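Local coordinates for 3-polyprenyl-4-hydroxybenzoate decarboxylase and related decarboxylases (Pelotomaculum thermopropionicum, PDB 6H6X), which is a prenylated-FMN enzyme of the UbiD family that interconverts 2,5-furandicarboxylic acid with 2-furoic acid and carbon dioxide, at residues F354-D367 and V411-L423. The protein carries 8 engineered substitutions. Residues are numbered along the deposited sequence; the frame is centred on the assembly and turned at random.
Engineered in segment 354-367: Asn355 (natural residue Thr). With CA (calcium ion), chain J.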
ATOM      1  N   PHE B 354      16.709  14.762   8.101  1.00 45.90           N
ATOM      2  CA  PHE B 354      17.483  14.207   9.216  1.00 48.31           C
ATOM      3  C   PHE B 354      17.774  15.142  10.399  1.00 53.76           C
ATOM      4  O   PHE B 354      17.970  14.667  11.515  1.00 59.51           O
ATOM      5  CB  PHE B 354      18.786  13.574   8.702  1.00 42.12           C
ATOM      6  CG  PHE B 354      18.565  12.393   7.847  1.00 44.51           C
ATOM      7  CD1 PHE B 354      17.564  11.487   8.148  1.00 49.64           C
ATOM      8  CD2 PHE B 354      19.359  12.157   6.746  1.00 51.21           C
ATOM      9  CE1 PHE B 354      17.344  10.371   7.368  1.00 53.10           C
ATOM     10  CE2 PHE B 354      19.135  11.036   5.943  1.00 52.10           C
ATOM     11  CZ  PHE B 354      18.133  10.154   6.266  1.00 48.89           C
ATOM     12  N   ASN B 355      17.783  16.455  10.161  1.00 54.12           N
ATOM     13  CA  ASN B 355      17.855  17.424  11.252  1.00 55.09           C
ATOM     14  C   ASN B 355      16.457  17.728  11.850  1.00 54.14           C
ATOM     15  O   ASN B 355      16.386  18.144  12.977  1.00 52.82           O
ATOM     16  CB  ASN B 355      18.564  18.694  10.792  1.00 67.55           C
ATOM     17  CG  ASN B 355      19.918  18.409  10.136  1.00 69.12           C
ATOM     18  OD1 ASN B 355      20.648  17.477  10.516  1.00 74.22           O
ATOM     19  ND2 ASN B 355      20.237  19.204   9.120  1.00 66.73           N
ATOM     20  N   SER B 356      15.352  17.495  11.133  1.00 53.28           N
ATOM     21  CA  SER B 356      13.998  17.671  11.718  1.00 60.94           C
ATOM     22  C   SER B 356      13.825  16.958  13.081  1.00 59.44           C
ATOM     23  O   SER B 356      13.272  17.536  14.006  1.00 57.89           O
ATOM     24  CB  SER B 356      12.847  17.274  10.742  1.00 63.28           C
ATOM     25  OG  SER B 356      12.651  15.839  10.573  1.00 56.78           O
ATOM     26  N   SER B 357      14.303  15.722  13.171  1.00 59.11           N
ATOM     27  CA  SER B 357      14.293  14.956  14.429  1.00 61.14           C
ATOM     28  C   SER B 357      15.252  13.823  14.284  1.00 52.15           C
ATOM     29  O   SER B 357      15.388  13.251  13.216  1.00 58.86           O
ATOM     30  CB  SER B 357      12.917  14.339  14.745  1.00 60.36           C
ATOM     31  OG  SER B 357      12.554  13.410  13.751  1.00 69.98           O
ATOM     32  N   SER B 358      15.880  13.459  15.371  1.00 55.21           N
ATOM     33  CA  SER B 358      16.731  12.278  15.399  1.00 60.78           C
ATOM     34  C   SER B 358      15.985  10.961  15.050  1.00 57.44           C
ATOM     35  O   SER B 358      16.630   9.995  14.651  1.00 55.10           O
ATOM     36  CB  SER B 358      17.454  12.201  16.759  1.00 61.08           C
ATOM     37  OG  SER B 358      16.503  12.058  17.817  1.00 67.49           O
ATOM     38  N   GLU B 359      14.649  10.942  15.129  1.00 55.08           N
ATOM     39  CA  GLU B 359      13.841   9.750  14.794  1.00 50.67           C
ATOM     40  C   GLU B 359      13.781   9.343  13.303  1.00 45.71           C
ATOM     41  O   GLU B 359      13.657   8.150  13.022  1.00 42.96           O
ATOM     42  CB  GLU B 359      12.414   9.946  15.289  1.00 57.33           C
ATOM     43  CG  GLU B 359      12.318  10.078  16.811  1.00 70.18           C
ATOM     44  CD  GLU B 359      11.048  10.789  17.274  1.00 83.77           C
ATOM     45  OE1 GLU B 359      10.494  11.756  16.618  1.00 76.08           O
ATOM     46  OE2 GLU B 359      10.567  10.329  18.335  1.00 89.62           O
ATOM     47  N   VAL B 360      13.854  10.317  12.371  1.00 38.10           N
ATOM     48  CA  VAL B 360      13.691  10.026  10.978  1.00 39.07           C
ATOM     49  C   VAL B 360      14.885   9.184  10.539  1.00 34.29           C
ATOM     50  O   VAL B 360      16.031   9.555  10.743  1.00 33.45           O
ATOM     51  CB  VAL B 360      13.622  11.265  10.063  1.00 42.70           C
ATOM     52  CG1 VAL B 360      13.565  10.808   8.610  1.00 45.22           C
ATOM     53  CG2 VAL B 360      12.415  12.132  10.429  1.00 47.70           C
ATOM     54  N   LYS B 361      14.572   8.104   9.847  1.00 30.32           N
ATOM     55  CA  LYS B 361      15.482   7.020   9.618  1.00 36.52           C
ATOM     56  C   LYS B 361      15.682   6.769   8.099  1.00 33.44           C
ATOM     57  O   LYS B 361      16.691   6.243   7.667  1.00 34.79           O
ATOM     58  CB  LYS B 361      14.788   5.782  10.254  1.00 38.20           C
ATOM     59  CG  LYS B 361      15.744   4.840  10.839  1.00 46.25           C
ATOM     60  CD  LYS B 361      15.065   3.631  11.433  1.00 42.00           C
ATOM     61  CE  LYS B 361      15.664   2.415  10.758  1.00 42.06           C
ATOM     62  NZ  LYS B 361      15.334   1.153  11.471  1.00 51.56           N
ATOM     63  N   HIS B 362      14.648   7.019   7.322  1.00 31.75           N
ATOM     64  CA  HIS B 362      14.537   6.645   5.930  1.00 30.73           C
ATOM     65  C   HIS B 362      13.747   7.803   5.240  1.00 34.42           C
ATOM     66  O   HIS B 362      12.626   8.188   5.710  1.00 30.67           O
ATOM     67  CB  HIS B 362      13.763   5.366   5.897  1.00 34.00           C
ATOM     68  CG  HIS B 362      13.537   4.780   4.532  1.00 38.38           C
ATOM     69  ND1 HIS B 362      12.540   5.212   3.675  1.00 50.21           N
ATOM     70  CD2 HIS B 362      14.069   3.687   3.946  1.00 47.06           C
ATOM     71  CE1 HIS B 362      12.496   4.444   2.602  1.00 48.36           C
ATOM     72  NE2 HIS B 362      13.426   3.517   2.730  1.00 56.96           N
ATOM     73  N   VAL B 363      14.326   8.370   4.183  1.00 29.03           N
ATOM     74  CA  VAL B 363      13.754   9.512   3.485  1.00 31.14           C
ATOM     75  C   VAL B 363      13.731   9.184   2.013  1.00 31.36           C
ATOM     76  O   VAL B 363      14.768   8.775   1.467  1.00 31.77           O
ATOM     77  CB  VAL B 363      14.593  10.758   3.722  1.00 33.78           C
ATOM     78  CG1 VAL B 363      13.967  12.000   3.090  1.00 31.88           C
ATOM     79  CG2 VAL B 363      14.766  10.944   5.204  1.00 34.31           C
ATOM     80  N   VAL B 364      12.569   9.270   1.388  1.00 27.80           N
ATOM     81  CA  VAL B 364      12.506   9.323  -0.045  1.00 31.09           C
ATOM     82  C   VAL B 364      12.038  10.660  -0.631  1.00 35.35           C
ATOM     83  O   VAL B 364      11.051  11.252  -0.142  1.00 32.15           O
ATOM     84  CB  VAL B 364      11.931   8.073  -0.746  1.00 32.73           C
ATOM     85  CG1 VAL B 364      11.614   6.877   0.152  1.00 37.91           C
ATOM     86  CG2 VAL B 364      10.995   8.318  -1.868  1.00 34.30           C
ATOM     87  N   VAL B 365      12.767  11.139  -1.653  1.00 31.77           N
ATOM     88  CA  VAL B 365      12.440  12.426  -2.321  1.00 33.99           C
ATOM     89  C   VAL B 365      11.865  12.119  -3.700  1.00 31.70           C
ATOM     90  O   VAL B 365      12.411  11.320  -4.411  1.00 35.52           O
ATOM     91  CB  VAL B 365      13.661  13.375  -2.455  1.00 36.21           C
ATOM     92  CG1 VAL B 365      13.252  14.720  -3.091  1.00 36.13           C
ATOM     93  CG2 VAL B 365      14.300  13.621  -1.106  1.00 30.76           C
ATOM     94  N   VAL B 366      10.741  12.712  -4.051  1.00 33.65           N
ATOM     95  CA  VAL B 366      10.127  12.512  -5.346  1.00 33.92           C
ATOM     96  C   VAL B 366       9.741  13.867  -5.967  1.00 39.30           C
ATOM     97  O   VAL B 366       9.713  14.886  -5.287  1.00 38.55           O
ATOM     98  CB  VAL B 366       8.888  11.626  -5.296  1.00 35.09           C
ATOM     99  CG1 VAL B 366       9.272  10.257  -4.760  1.00 36.49           C
ATOM    100  CG2 VAL B 366       7.814  12.242  -4.397  1.00 36.71           C
ATOM    101  N   ASP B 367       9.452  13.849  -7.262  1.00 39.85           N
ATOM    102  CA  ASP B 367       8.983  15.027  -7.954  1.00 43.39           C
ATOM    103  C   ASP B 367       7.542  15.394  -7.537  1.00 48.91           C
ATOM    104  O   ASP B 367       6.752  14.541  -7.116  1.00 43.16           O
ATOM    105  CB  ASP B 367       9.083  14.777  -9.470  1.00 46.69           C
ATOM    106  CG  ASP B 367      10.554  14.681  -9.950  1.00 50.86           C
ATOM    107  OD1 ASP B 367      11.325  15.651  -9.721  1.00 54.55           O
ATOM    108  OD2 ASP B 367      10.965  13.636 -10.507  1.00 45.77           O
ATOM    109  N   VAL B 411      20.161   4.206  19.280  1.00 93.76           N
ATOM    110  CA  VAL B 411      20.982   4.933  18.304  1.00 95.85           C
ATOM    111  C   VAL B 411      20.905   4.300  16.882  1.00 88.19           C
ATOM    112  O   VAL B 411      20.966   3.062  16.768  1.00 81.30           O
ATOM    113  CB  VAL B 411      22.452   5.055  18.768  1.00102.12           C
ATOM    114  CG1 VAL B 411      23.231   5.935  17.791  1.00105.56           C
ATOM    115  CG2 VAL B 411      22.536   5.605  20.198  1.00101.04           C
ATOM    116  N   SER B 412      20.776   5.114  15.811  1.00 61.71           N
ATOM    117  CA  SER B 412      20.280   4.556  14.544  1.00 54.39           C
ATOM    118  C   SER B 412      21.005   4.884  13.202  1.00 37.81           C
ATOM    119  O   SER B 412      21.290   5.996  12.884  1.00 36.08           O
ATOM    120  CB  SER B 412      18.765   4.867  14.423  1.00 52.75           C
ATOM    121  OG  SER B 412      18.173   4.209  13.311  1.00 46.54           O
ATOM    122  N   ASP B 413      21.211   3.868  12.395  1.00 32.66           N
ATOM    123  CA  ASP B 413      21.563   4.073  10.989  1.00 39.16           C
ATOM    124  C   ASP B 413      20.376   4.704  10.218  1.00 37.76           C
ATOM    125  O   ASP B 413      19.247   4.532  10.613  1.00 33.78           O
ATOM    126  CB  ASP B 413      22.008   2.776  10.329  1.00 38.51           C
ATOM    127  CG  ASP B 413      23.259   2.138  10.990  1.00 39.35           C
ATOM    128  OD1 ASP B 413      23.896   2.781  11.838  1.00 35.71           O
ATOM    129  OD2 ASP B 413      23.575   0.989  10.617  1.00 37.52           O
ATOM    130  N   LYS B 414      20.675   5.394   9.131  1.00 38.06           N
ATOM    131  CA  LYS B 414      19.688   6.122   8.365  1.00 39.81           C
ATOM    132  C   LYS B 414      20.021   5.995   6.909  1.00 41.11           C
ATOM    133  O   LYS B 414      21.198   5.761   6.537  1.00 34.82           O
ATOM    134  CB  LYS B 414      19.725   7.611   8.661  1.00 42.47           C
ATOM    135  CG  LYS B 414      19.523   8.022  10.103  1.00 44.12           C
ATOM    136  CD  LYS B 414      19.810   9.525  10.234  1.00 51.39           C
ATOM    137  CE  LYS B 414      19.896  10.048  11.669  1.00 54.71           C
ATOM    138  NZ  LYS B 414      19.028   9.294  12.618  1.00 61.15           N
ATOM    139  N   MET B 415      19.018   6.222   6.065  1.00 35.14           N
ATOM    140  CA  MET B 415      19.181   6.108   4.632  1.00 32.00           C
ATOM    141  C   MET B 415      18.361   7.173   3.915  1.00 31.17           C
ATOM    142  O   MET B 415      17.187   7.433   4.280  1.00 32.86           O
ATOM    143  CB  MET B 415      18.754   4.733   4.175  1.00 36.59           C
ATOM    144  CG  MET B 415      18.954   4.505   2.700  1.00 47.15           C
ATOM    145  SD  MET B 415      18.864   2.788   2.181  1.00 53.47           S
ATOM    146  CE  MET B 415      17.352   2.356   2.988  1.00 42.54           C
ATOM    147  N   GLY B 416      18.929   7.762   2.884  1.00 28.60           N
ATOM    148  CA  GLY B 416      18.235   8.706   1.982  1.00 32.96           C
ATOM    149  C   GLY B 416      18.225   8.182   0.556  1.00 33.42           C
ATOM    150  O   GLY B 416      19.230   7.615   0.089  1.00 32.27           O
ATOM    151  N   ILE B 417      17.083   8.321  -0.113  1.00 30.31           N
ATOM    152  CA  ILE B 417      16.840   7.873  -1.465  1.00 32.53           C
ATOM    153  C   ILE B 417      16.331   9.048  -2.356  1.00 37.60           C
ATOM    154  O   ILE B 417      15.278   9.703  -2.070  1.00 36.78           O
ATOM    155  CB  ILE B 417      15.815   6.728  -1.510  1.00 34.84           C
ATOM    156  CG1 ILE B 417      16.333   5.494  -0.716  1.00 41.11           C
ATOM    157  CG2 ILE B 417      15.555   6.291  -2.909  1.00 36.51           C
ATOM    158  CD1 ILE B 417      15.332   4.336  -0.634  1.00 45.55           C
ATOM    159  N   ASP B 418      17.034   9.293  -3.462  1.00 35.46           N
ATOM    160  CA  ASP B 418      16.628  10.340  -4.439  1.00 33.62           C
ATOM    161  C   ASP B 418      15.909   9.692  -5.544  1.00 32.97           C
ATOM    162  O   ASP B 418      16.535   9.038  -6.379  1.00 36.71           O
ATOM    163  CB  ASP B 418      17.868  11.001  -5.059  1.00 38.11           C
ATOM    164  CG  ASP B 418      17.507  12.141  -6.024  1.00 38.22           C
ATOM    165  OD1 ASP B 418      16.332  12.312  -6.428  1.00 34.93           O
ATOM    166  OD2 ASP B 418      18.444  12.840  -6.368  1.00 42.82           O
ATOM    167  N   ALA B 419      14.586   9.780  -5.553  1.00 33.86           N
ATOM    168  CA  ALA B 419      13.825   9.155  -6.582  1.00 34.47           C
ATOM    169  C   ALA B 419      13.203  10.244  -7.493  1.00 38.07           C
ATOM    170  O   ALA B 419      12.076  10.080  -7.959  1.00 31.53           O
ATOM    171  CB  ALA B 419      12.735   8.292  -5.953  1.00 35.59           C
ATOM    172  N   THR B 420      13.922  11.351  -7.689  1.00 35.00           N
ATOM    173  CA  THR B 420      13.539  12.340  -8.692  1.00 40.54           C
ATOM    174  C   THR B 420      14.124  12.034 -10.071  1.00 43.36           C
ATOM    175  O   THR B 420      15.180  11.410 -10.212  1.00 42.36           O
ATOM    176  CB  THR B 420      13.944  13.768  -8.249  1.00 41.14           C
ATOM    177  OG1 THR B 420      15.368  13.916  -8.213  1.00 37.46           O
ATOM    178  CG2 THR B 420      13.390  14.027  -6.850  1.00 37.82           C
ATOM    179  N   ILE B 421      13.395  12.473 -11.088  1.00 44.86           N
ATOM    180  CA  ILE B 421      13.853  12.434 -12.471  1.00 47.66           C
ATOM    181  C   ILE B 421      15.107  13.310 -12.593  1.00 47.78           C
ATOM    182  O   ILE B 421      15.100  14.482 -12.119  1.00 49.30           O
ATOM    183  CB  ILE B 421      12.755  12.959 -13.417  1.00 54.52           C
ATOM    184  CG1 ILE B 421      11.565  11.994 -13.464  1.00 64.33           C
ATOM    185  CG2 ILE B 421      13.289  13.159 -14.825  1.00 61.14           C
ATOM    186  CD1 ILE B 421      10.258  12.717 -13.774  1.00 69.46           C
ATOM    187  N   PRO B 422      16.197  12.783 -13.198  1.00 54.70           N
ATOM    188  CA  PRO B 422      17.387  13.666 -13.446  1.00 62.39           C
ATOM    189  C   PRO B 422      17.068  14.805 -14.431  1.00 60.31           C
ATOM    190  O   PRO B 422      16.225  14.618 -15.325  1.00 59.21           O
ATOM    191  CB  PRO B 422      18.431  12.691 -14.022  1.00 60.10           C
ATOM    192  CG  PRO B 422      17.992  11.333 -13.561  1.00 58.96           C
ATOM    193  CD  PRO B 422      16.481  11.394 -13.598  1.00 60.69           C
ATOM    194  N   LEU B 423      17.696  15.965 -14.265  1.00 68.56           N
ATOM    195  CA  LEU B 423      17.260  17.215 -14.972  1.00 83.44           C
ATOM    196  C   LEU B 423      17.479  17.314 -16.510  1.00 93.84           C
ATOM    197  O   LEU B 423      16.649  17.920 -17.199  1.00 81.71           O
ATOM    198  CB  LEU B 423      17.862  18.459 -14.312  1.00 79.86           C
ATOM    199  CG  LEU B 423      17.040  18.986 -13.144  1.00 78.88           C
ATOM    200  CD1 LEU B 423      17.804  20.106 -12.451  1.00 70.15           C
ATOM    201  CD2 LEU B 423      15.653  19.440 -13.608  1.00 80.29           C
TER
HETATM  202 CA    CA J 504      16.998   9.794  -9.109  1.00 44.12          CA
HETATM  203  O   HOH W   1      17.060  11.858  11.755  1.00 49.29           O
HETATM  204  O   HOH W   2       9.991  11.481  -8.907  1.00 37.62           O
HETATM  205  O   HOH W   3      13.104  16.207 -11.602  1.00 44.37           O
HETATM  206  O   HOH W   4      18.193  12.118  -9.659  1.00 53.68           O
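Lys414 sets CD over one face of the Phe354 ring, toward its rim, in a CH-pi contact 3.9 Å from the ring centroid, the two side chains sliding past each other in opposite directions. A bend at the last torsion (chi4 -31°) turns NZ toward the 357-360 turn, where it makes a weak hydrogen bond to Ser358 O (3.2 Å). Beyond this end, strands 362-367 and 414-418 illustrate parallel pairing, in which one residue bonds two residues of its neighbour. Ile417 gives its N-H to Val363 O (2.8 Å) and receives Val365 N at its own carbonyl (2.9 Å), while its CD1 reaches obliquely to His362 NE2 (4.0 Å). At the far end a side chain takes over from the backbone. Asp367 OD2 accepts Ile421 N through its syn lone pair (2.8 Å, nearly straight at 175°), and two waters tie the carboxylate to the carbonyls of Ala419 and Ile421. With an alanine in place of Asp367, Ile421 N would probably lose its acceptor and the two waters the carboxylate they bridge from. Just before Ile421, Asp418 O and Thr420 O bind the calcium ion, together with Arg385 O, Asp391 OD2 and a water, and an Asx turn from Asp418 OD1 to Thr420 N (2.9 Å) shapes the loop. Strand 362-367 lies between 333-338 and 414-418, helix 345-356 completing a beta-alpha-beta unit with the former; this helix packs on Val363 and Val365, and helix 375-385 on Val364 and Val366.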